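Local coordinates for protein putative gamma-glutamylcyclotransferase YkqA (Bacillus subtilis, PDB 2QIK) that probably acts as a gamma-glutamylcyclotransferase, an acyltransferase of the AIG2-like family that releases cyclised gamma-glutamyl groups as 5-oxoproline, at residues 17-21 against 70-75; 31-37 against 52-58; 120-125 against 195-199. One frame throughout, in Å; residues are numbered along the deposited sequence.

Contact 1. Residues 17-21 against 70-75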
loop_
_atom_site.group_PDB
_atom_site.type_symbol
_atom_site.label_atom_id
_atom_site.label_comp_id
_atom_site.label_asym_id
_atom_site.label_seq_id
_atom_site.Cartn_x
_atom_site.Cartn_y
_atom_site.Cartn_z
ATOM N N ASN A 17 18.687 2.588 5.813
ATOM C CA ASN A 17 18.900 3.745 6.721
ATOM C C ASN A 17 17.775 4.034 7.682
ATOM O O ASN A 17 17.787 5.062 8.362
ATOM C CB ASN A 17 19.349 4.996 5.937
ATOM C CG ASN A 17 20.699 4.786 5.240
ATOM O OD1 ASN A 17 21.605 4.211 5.826
ATOM N ND2 ASN A 17 20.819 5.285 4.052
ATOM N N HIS A 18 16.774 3.153 7.745
ATOM C CA HIS A 18 15.595 3.453 8.543
ATOM C C HIS A 18 15.928 3.630 10.022
ATOM O O HIS A 18 15.262 4.394 10.706
ATOM C CB HIS A 18 14.574 2.368 8.349
ATOM C CG HIS A 18 13.289 2.607 9.060
ATOM N ND1 HIS A 18 12.430 3.625 8.722
ATOM C CD2 HIS A 18 12.742 2.012 10.138
ATOM C CE1 HIS A 18 11.388 3.593 9.543
ATOM N NE2 HIS A 18 11.569 2.635 10.428
ATOM N N HIS A 19 16.979 2.948 10.492
ATOM C CA HIS A 19 17.360 3.067 11.883
ATOM C C HIS A 19 17.684 4.497 12.290
ATOM O O HIS A 19 17.593 4.807 13.480
ATOM C CB HIS A 19 18.567 2.170 12.199
ATOM C CG HIS A 19 19.780 2.555 11.480
ATOM N ND1 HIS A 19 20.102 2.111 10.221
ATOM C CD2 HIS A 19 20.822 3.334 11.886
ATOM C CE1 HIS A 19 21.243 2.645 9.844
ATOM N NE2 HIS A 19 21.694 3.417 10.804
ATOM N N LEU A 20 18.064 5.362 11.351
ATOM C CA LEU A 20 18.273 6.760 11.663
ATOM C C LEU A 20 17.101 7.494 12.214
ATOM O O LEU A 20 17.271 8.487 12.924
ATOM C CB LEU A 20 18.875 7.501 10.499
ATOM C CG LEU A 20 20.213 7.081 9.934
ATOM C CD1 LEU A 20 20.561 7.824 8.615
ATOM C CD2 LEU A 20 21.329 7.279 10.923
ATOM N N LEU A 21 15.899 7.015 11.876
ATOM C CA LEU A 21 14.681 7.590 12.395
ATOM C C LEU A 21 14.456 7.160 13.835
ATOM O O LEU A 21 13.533 7.682 14.499
ATOM C CB LEU A 21 13.454 7.238 11.565
ATOM C CG LEU A 21 13.517 7.651 10.114
ATOM C CD1 LEU A 21 12.212 7.395 9.418
ATOM C CD2 LEU A 21 13.955 9.111 9.907
ATOM N N LYS A 70 20.437 14.561 12.851
ATOM C CA LYS A 70 21.110 13.344 12.453
ATOM C C LYS A 70 21.002 13.182 10.931
ATOM O O LYS A 70 21.930 12.763 10.254
ATOM C CB LYS A 70 20.602 12.102 13.222
ATOM C CG LYS A 70 20.979 12.114 14.612
ATOM C CD LYS A 70 20.206 11.241 15.497
ATOM C CE LYS A 70 20.634 9.965 15.415
ATOM N NZ LYS A 70 19.757 8.966 16.129
ATOM N N LEU A 71 19.799 13.377 10.419
ATOM C CA LEU A 71 19.583 13.275 8.969
ATOM C C LEU A 71 20.345 14.339 8.187
ATOM O O LEU A 71 20.958 14.053 7.156
ATOM C CB LEU A 71 18.076 13.353 8.642
ATOM C CG LEU A 71 17.237 12.231 9.262
ATOM C CD1 LEU A 71 15.784 12.418 8.793
ATOM C CD2 LEU A 71 17.722 10.859 8.960
ATOM N N ASP A 72 20.311 15.600 8.639
ATOM C CA ASP A 72 21.087 16.601 8.033
ATOM C C ASP A 72 22.569 16.229 7.907
ATOM O O ASP A 72 23.205 16.454 6.877
ATOM C CB ASP A 72 21.000 17.895 8.833
ATOM C CG ASP A 72 19.682 18.561 8.829
ATOM O OD1 ASP A 72 18.841 18.342 7.924
ATOM O OD2 ASP A 72 19.458 19.472 9.685
ATOM N N GLN A 73 23.097 15.656 8.967
ATOM C CA GLN A 73 24.503 15.280 8.972
ATOM C C GLN A 73 24.795 14.060 8.124
ATOM O O GLN A 73 25.882 14.016 7.510
ATOM C CB GLN A 73 25.014 14.993 10.372
ATOM C CG GLN A 73 25.044 16.170 11.257
ATOM C CD GLN A 73 25.382 15.809 12.696
ATOM O OE1 GLN A 73 24.872 16.489 13.587
ATOM N NE2 GLN A 73 26.236 14.818 12.921
ATOM N N PHE A 74 23.900 13.067 8.091
ATOM C CA PHE A 74 24.122 11.848 7.324
ATOM C C PHE A 74 24.090 12.108 5.823
ATOM O O PHE A 74 24.902 11.589 5.063
ATOM C CB PHE A 74 23.147 10.792 7.789
ATOM C CG PHE A 74 23.477 9.432 7.268
ATOM C CD1 PHE A 74 24.341 8.615 7.973
ATOM C CD2 PHE A 74 22.919 8.988 6.111
ATOM C CE1 PHE A 74 24.650 7.386 7.540
ATOM C CE2 PHE A 74 23.246 7.705 5.623
ATOM C CZ PHE A 74 24.103 6.932 6.331
ATOM N N PHE A 75 23.059 12.871 5.416
ATOM C CA PHE A 75 22.773 13.118 4.000
ATOM C C PHE A 75 23.513 14.314 3.416
ATOM O O PHE A 75 22.950 15.318 3.076
ATOM C CB PHE A 75 21.250 13.221 3.766
ATOM C CG PHE A 75 20.552 11.909 3.915
ATOM C CD1 PHE A 75 19.990 11.476 5.128
ATOM C CD2 PHE A 75 20.488 11.073 2.857
ATOM C CE1 PHE A 75 19.417 10.251 5.281
ATOM C CE2 PHE A 75 19.864 9.861 3.000
ATOM C CZ PHE A 75 19.352 9.460 4.220
HETATM O O HOH W 1 19.720 6.451 14.950
HETATM O O HOH W 2 17.151 9.865 15.409
#

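Contact 2. Residues 31-37 against 52-58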
loop_
_atom_site.group_PDB
_atom_site.type_symbol
_atom_site.label_atom_id
_atom_site.label_comp_id
_atom_site.label_asym_id
_atom_site.label_seq_id
_atom_site.Cartn_x
_atom_site.Cartn_y
_atom_site.Cartn_z
ATOM N N ALA A 31 1.289 7.348 1.777
ATOM C CA ALA A 31 1.377 8.788 1.574
ATOM C C ALA A 31 2.022 9.076 0.220
ATOM O O ALA A 31 2.751 8.232 -0.305
ATOM C CB ALA A 31 2.191 9.448 2.676
ATOM N N ARG A 32 1.773 10.254 -0.312
ATOM C CA ARG A 32 2.350 10.629 -1.600
ATOM C C ARG A 32 2.444 12.144 -1.703
ATOM O O ARG A 32 1.736 12.892 -1.057
ATOM C CB ARG A 32 1.540 10.043 -2.802
ATOM C CG ARG A 32 0.221 10.698 -3.042
ATOM C CD ARG A 32 -0.548 10.027 -4.146
ATOM N NE ARG A 32 -1.698 10.786 -4.547
ATOM C CZ ARG A 32 -2.498 10.458 -5.537
ATOM N NH1 ARG A 32 -2.289 9.363 -6.234
ATOM N NH2 ARG A 32 -3.466 11.271 -5.851
ATOM N N THR A 33 3.296 12.561 -2.626
ATOM C CA THR A 33 3.393 13.971 -3.018
ATOM C C THR A 33 3.669 14.060 -4.502
ATOM O O THR A 33 4.369 13.237 -5.062
ATOM C CB THR A 33 4.433 14.685 -2.176
ATOM O OG1 THR A 33 4.276 16.101 -2.228
ATOM C CG2 THR A 33 5.852 14.336 -2.481
ATOM N N LYS A 34 3.156 15.090 -5.154
ATOM C CA LYS A 34 3.299 15.241 -6.585
ATOM C C LYS A 34 4.793 15.533 -6.906
ATOM O O LYS A 34 5.394 16.454 -6.326
ATOM C CB LYS A 34 2.407 16.344 -7.135
ATOM C CG LYS A 34 2.572 16.493 -8.642
ATOM C CD LYS A 34 1.415 17.196 -9.322
ATOM C CE LYS A 34 0.161 16.348 -9.527
ATOM N NZ LYS A 34 -0.970 17.146 -9.955
ATOM N N GLY A 35 5.352 14.764 -7.841
ATOM C CA GLY A 35 6.742 14.846 -8.175
ATOM C C GLY A 35 7.224 13.593 -8.804
ATOM O O GLY A 35 6.441 12.694 -9.041
ATOM N N SER A 36 8.530 13.523 -9.098
ATOM C CA SER A 36 9.108 12.356 -9.729
ATOM C C SER A 36 10.225 11.787 -8.839
ATOM O O SER A 36 10.948 12.511 -8.204
ATOM C CB SER A 36 9.705 12.748 -11.038
ATOM O OG SER A 36 8.715 13.132 -11.969
ATOM N N LEU A 37 10.363 10.481 -8.881
ATOM C CA LEU A 37 11.388 9.692 -8.185
ATOM C C LEU A 37 12.388 9.147 -9.188
ATOM O O LEU A 37 11.983 8.661 -10.213
ATOM C CB LEU A 37 10.679 8.525 -7.485
ATOM C CG LEU A 37 11.607 7.657 -6.655
ATOM C CD1 LEU A 37 12.184 8.341 -5.457
ATOM C CD2 LEU A 37 10.861 6.408 -6.187
ATOM N N ASP A 52 5.236 17.865 -13.765
ATOM C CA ASP A 52 4.928 16.595 -13.102
ATOM C C ASP A 52 3.470 16.315 -13.115
ATOM O O ASP A 52 2.677 17.106 -12.646
ATOM C CB ASP A 52 5.438 16.643 -11.668
ATOM C CG ASP A 52 6.903 16.712 -11.539
ATOM O OD1 ASP A 52 7.404 17.139 -10.489
ATOM O OD2 ASP A 52 7.667 16.337 -12.444
ATOM N N GLU A 53 3.092 15.133 -13.561
ATOM C CA GLU A 53 1.726 14.615 -13.551
ATOM C C GLU A 53 1.573 13.309 -12.820
ATOM O O GLU A 53 0.599 12.611 -13.031
ATOM C CB GLU A 53 1.227 14.466 -15.041
ATOM C CG GLU A 53 1.599 15.643 -15.981
ATOM C CD GLU A 53 1.146 16.942 -15.450
ATOM O OE1 GLU A 53 1.812 17.971 -15.854
ATOM O OE2 GLU A 53 0.127 16.979 -14.764
ATOM N N GLY A 54 2.550 12.991 -12.029
ATOM C CA GLY A 54 2.542 11.805 -11.198
ATOM C C GLY A 54 3.048 12.084 -9.802
ATOM O O GLY A 54 3.318 13.244 -9.450
ATOM N N TYR A 55 3.208 11.033 -9.030
ATOM C CA TYR A 55 3.443 11.125 -7.614
ATOM C C TYR A 55 4.633 10.298 -7.196
ATOM O O TYR A 55 4.966 9.257 -7.773
ATOM C CB TYR A 55 2.201 10.666 -6.844
ATOM C CG TYR A 55 1.021 11.523 -7.086
ATOM C CD1 TYR A 55 0.178 11.240 -8.152
ATOM C CD2 TYR A 55 0.779 12.639 -6.325
ATOM C CE1 TYR A 55 -0.870 12.005 -8.407
ATOM C CE2 TYR A 55 -0.392 13.451 -6.633
ATOM C CZ TYR A 55 -1.148 13.058 -7.730
ATOM O OH TYR A 55 -2.275 13.836 -8.137
ATOM N N ILE A 56 5.245 10.734 -6.095
ATOM C CA ILE A 56 6.240 9.997 -5.287
ATOM C C ILE A 56 5.501 9.447 -4.075
ATOM O O ILE A 56 4.815 10.181 -3.372
ATOM C CB ILE A 56 7.319 10.964 -4.754
ATOM C CG1 ILE A 56 8.016 11.693 -5.888
ATOM C CG2 ILE A 56 8.350 10.195 -3.897
ATOM C CD1 ILE A 56 8.390 13.133 -5.525
ATOM N N TYR A 57 5.657 8.161 -3.825
ATOM C CA TYR A 57 5.046 7.470 -2.707
ATOM C C TYR A 57 6.048 7.336 -1.544
ATOM O O TYR A 57 7.252 7.247 -1.767
ATOM C CB TYR A 57 4.490 6.114 -3.126
ATOM C CG TYR A 57 3.302 6.304 -4.011
ATOM C CD1 TYR A 57 3.404 6.443 -5.403
ATOM C CD2 TYR A 57 2.059 6.526 -3.441
ATOM C CE1 TYR A 57 2.331 6.767 -6.192
ATOM C CE2 TYR A 57 0.963 6.819 -4.223
ATOM C CZ TYR A 57 1.090 6.958 -5.603
ATOM O OH TYR A 57 -0.030 7.366 -6.332
ATOM N N GLY A 58 5.551 7.383 -0.329
ATOM C CA GLY A 58 6.397 7.269 0.799
ATOM C C GLY A 58 5.596 7.171 2.087
ATOM O O GLY A 58 4.448 6.743 2.095
HETATM O O HOH W 3 -0.637 18.363 -12.431
HETATM O O HOH W 4 5.525 13.223 -11.824
HETATM O O HOH W 5 6.013 9.857 -10.472
HETATM O O HOH W 6 10.115 16.025 -11.834
#

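Contact 3. Residues 120-125 against 195-199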
loop_
_atom_site.group_PDB
_atom_site.type_symbol
_atom_site.label_atom_id
_atom_site.label_comp_id
_atom_site.label_asym_id
_atom_site.label_seq_id
_atom_site.Cartn_x
_atom_site.Cartn_y
_atom_site.Cartn_z
HETATM N N MSE A 120 11.088 -4.295 -5.657
HETATM C CA MSE A 120 10.428 -5.552 -5.863
HETATM C C MSE A 120 10.530 -6.028 -7.302
HETATM O O MSE A 120 10.854 -7.191 -7.610
HETATM C CB MSE A 120 8.969 -5.445 -5.444
HETATM C CG MSE A 120 8.080 -6.682 -5.745
HETATM SE SE MSE A 120 6.280 -6.508 -5.218
HETATM C CE MSE A 120 5.809 -5.198 -6.506
ATOM N N ILE A 121 10.241 -5.126 -8.254
ATOM C CA ILE A 121 10.249 -5.518 -9.641
ATOM C C ILE A 121 11.667 -5.607 -10.166
ATOM O O ILE A 121 12.009 -6.589 -10.833
ATOM C CB ILE A 121 9.361 -4.627 -10.484
ATOM C CG1 ILE A 121 7.911 -4.865 -10.109
ATOM C CG2 ILE A 121 9.557 -4.889 -11.955
ATOM C CD1 ILE A 121 7.463 -4.038 -8.999
ATOM N N SER A 122 12.536 -4.625 -9.898
ATOM C CA SER A 122 13.859 -4.614 -10.500
ATOM C C SER A 122 14.754 -5.735 -9.944
ATOM O O SER A 122 15.700 -6.146 -10.625
ATOM C CB SER A 122 14.495 -3.263 -10.330
ATOM O OG SER A 122 14.834 -3.033 -9.011
ATOM N N LYS A 123 14.484 -6.223 -8.751
ATOM C CA LYS A 123 15.246 -7.338 -8.181
ATOM C C LYS A 123 14.475 -8.666 -8.326
ATOM O O LYS A 123 14.926 -9.683 -7.757
ATOM C CB LYS A 123 15.635 -7.077 -6.716
ATOM C CG LYS A 123 16.444 -5.799 -6.533
ATOM C CD LYS A 123 17.899 -5.911 -6.634
ATOM C CE LYS A 123 18.523 -4.638 -5.993
ATOM N NZ LYS A 123 17.594 -3.967 -5.016
ATOM N N SER A 124 13.369 -8.676 -9.060
ATOM C CA SER A 124 12.594 -9.878 -9.297
ATOM C C SER A 124 12.399 -10.642 -7.967
ATOM O O SER A 124 12.631 -11.856 -7.882
ATOM C CB SER A 124 13.150 -10.764 -10.450
ATOM O OG SER A 124 13.167 -10.133 -11.756
ATOM N N LYS A 125 11.861 -9.957 -6.985
ATOM C CA LYS A 125 11.727 -10.553 -5.656
ATOM C C LYS A 125 10.894 -11.816 -5.718
ATOM O O LYS A 125 9.796 -11.820 -6.242
ATOM C CB LYS A 125 11.122 -9.531 -4.687
ATOM C CG LYS A 125 10.891 -10.053 -3.308
ATOM C CD LYS A 125 10.406 -8.939 -2.338
ATOM C CE LYS A 125 10.212 -9.431 -0.907
ATOM N NZ LYS A 125 10.067 -8.356 0.039
ATOM N N TYR A 195 7.278 -14.702 -8.043
ATOM C CA TYR A 195 7.416 -13.474 -8.822
ATOM C C TYR A 195 6.616 -13.547 -10.154
ATOM O O TYR A 195 6.069 -12.551 -10.615
ATOM C CB TYR A 195 8.864 -13.195 -9.079
ATOM C CG TYR A 195 9.085 -11.891 -9.799
ATOM C CD1 TYR A 195 8.879 -10.679 -9.205
ATOM C CD2 TYR A 195 9.557 -11.874 -11.115
ATOM C CE1 TYR A 195 9.064 -9.496 -9.867
ATOM C CE2 TYR A 195 9.751 -10.689 -11.790
ATOM C CZ TYR A 195 9.528 -9.512 -11.150
ATOM O OH TYR A 195 9.752 -8.336 -11.857
ATOM N N SER A 196 6.614 -14.698 -10.792
ATOM C CA SER A 196 5.999 -14.862 -12.047
ATOM C C SER A 196 4.482 -14.686 -12.012
ATOM O O SER A 196 3.865 -14.559 -13.083
ATOM C CB SER A 196 6.297 -16.202 -12.665
ATOM O OG SER A 196 5.777 -17.236 -11.865
ATOM N N ALA A 197 3.868 -14.671 -10.837
ATOM C CA ALA A 197 2.418 -14.375 -10.685
ATOM C C ALA A 197 2.142 -12.900 -10.646
ATOM O O ALA A 197 0.959 -12.489 -10.674
ATOM C CB ALA A 197 1.937 -15.014 -9.435
ATOM N N LEU A 198 3.144 -12.033 -10.545
ATOM C CA LEU A 198 2.870 -10.631 -10.303
ATOM C C LEU A 198 2.222 -9.879 -11.424
ATOM O O LEU A 198 1.336 -9.015 -11.175
ATOM C CB LEU A 198 4.203 -9.915 -9.941
ATOM C CG LEU A 198 4.086 -8.559 -9.334
ATOM C CD1 LEU A 198 3.134 -8.523 -8.061
ATOM C CD2 LEU A 198 5.471 -8.095 -8.993
ATOM N N SER A 199 2.633 -10.110 -12.665
ATOM C CA SER A 199 2.049 -9.312 -13.724
ATOM C C SER A 199 0.549 -9.596 -13.909
ATOM O O SER A 199 -0.211 -8.675 -14.242
ATOM C CB SER A 199 2.830 -9.394 -15.041
ATOM O OG SER A 199 2.795 -10.683 -15.603
#

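Contact 1. Residues 17-21 against 70-75
L20 sets its CD1 methyl over one face of the F74 ring, and the other side chains gather round that meeting. The methyl carbon, L20 CD1, is 3.7 Å from the centroid of the F74 ring and 18° off the ring normal, a CH-pi contact displaced toward the CG and CD2 rim. The two side chains cross at about a right angle, with the methyl above the flat of the ring. F74 has its CG anti to the backbone N (chi1 -168°), which carries the ring off the helix and under the methyl.

The amide of N17 meets the far end of the same ring: N17 OD1 is 3.7 Å from F74 CZ, with the amide and ring planes 67° apart. Its ND2 is held by a hydrogen bond to T10 OG1, and T10 probably belongs to the substrate-binding loop. L71 grips the 18-21 turn with both branches of its fork. Its CD2 lies 3.9 Å from L20 CB, while L71 CD1 lies 3.9 Å from L21 CD2.

At the edge of the contact K70 works through water. Its NZ donates to two waters, each 2.8 Å from K70 NZ; one water donates in turn to H19 O, the other to L20 O. The ammonium group is thus linked to two carbonyls of the 3-10 turn through water, with no direct bond to either.

The contact joins the loop that follows strand 3-7 to the C-terminal end of helix 65-74. L21 and L71 both rest on L5 of strand 3-7, and F75, just past the helix, packs on T10 and L11. Helix end, loop and strand therefore close together beside the putative binding loop.

Contact 2. Residues 31-37 against 52-58
R32 turns its CG into the position between the backbone N and the carbonyl carbon (chi1 73°), then runs extended to NE, and this lays its guanidinium flat on the Y55 ring. The two residues sit on neighbouring strands, 25-34 and 55-63, of the five-stranded antiparallel sheet in the AIG2-like fold.

The stack is nearly perfect: the planes are 4° apart, and R32 CZ stands 3.6 Å from the centroid of the Y55 ring, a cation-pi contact over its centre. Y57, opposite R32 in a non-hydrogen-bonded pair, takes the guanidinium at its edge, where R32 NH1 donates to Y57 OH at 3.0 Å. R32 NE forms a salt bridge with E86 of strand 79-87. Ring, hydroxyl and carboxylate together fix the rotation of the group.

Behind these side chains T33 and I56 form a hydrogen-bonded pair. I56 N reaches T33 O at 2.8 Å, almost straight at 172°, and T33 N returns a bond to I56 O at 2.9 Å. The ladder goes one step further with G35 N to G54 O, where strand 25-34 ends and the chain turns at G35 into strand 36-39 of a second, three-stranded sheet. On the side away from R32, I56 and T33 pack on F6 of strand 3-7, while the tip of I56 bends over the glycine: I56 CD1 lies 3.5 Å from G35 C.

Contact 3. Residues 120-125 against 195-199
M120, a selenomethionine in the last turn of helix 115-122, meets L198 tip to tip. Its CG lies anti to the backbone N and the chain then bends at chi3 (69°), bringing the terminal methyl, M120 CE, to 3.8 Å from L198 CD2. Both side chains also touch L230 of strand 224-234, so the pair joins the end of helix 115-122 to the start of helix 198-204, over that strand.

I121 takes part mainly through its backbone. Its carbonyl oxygen, I121 O, stands 3.0 Å from Y195 OH at the far end of the tyrosine. The helix ends here in a Schellman motif: K125 N bonds to M120 O at 3.0 Å and S124 N to I121 O at 3.1 Å, with S124 at positive phi as the C-prime residue.

That tight turn makes the seat for Y195, which lies in the 3-10 turn just before helix 198-204. S124 CA sits over the centre of one ring face, 3.6 Å from the centroid of the Y195 ring and 12° off its normal, a CH-pi contact. The tyrosine reaches it with CG anti to its own backbone N (chi1 -176°), its ring stretched along the turn. K125 comes last, with its carbonyl against the near end of the tyrosine: K125 O is 3.3 Å from Y195 CB. Its lysine chain leads away.

With an alanine here instead of Y195, S124 CA would probably lose the ring it lies on, and a gap would be likely to open beside I121 O.

Most of the contact is apolar: M120 CE against L198 CD2, and the Y195 ring against S124 CA. K125 O is buried here with no polar partner in the model, which probably carries an energetic cost.

From the N terminus, the chain leaves strand 3-7 and enters the loop at 17-21, which meets helix 65-74 much later in the chain to close contact 1. Within that long excursion lies contact 2, a shorter loop in which 31-37 is met by 52-58 as strand 55-63 comes back beside strand 25-34. Strand 55-63 then leads directly into helix 65-74, so contact 2 closes before contact 1 does. Contact 3 follows in series, crossing neither: it joins the end of helix 115-122 to the start of helix 198-204, some 70 residues on. Contact 2 joins two strands of the five-stranded sheet, and contact 1 ties the loop after strand 3-7 to helix 65-74; none touches another.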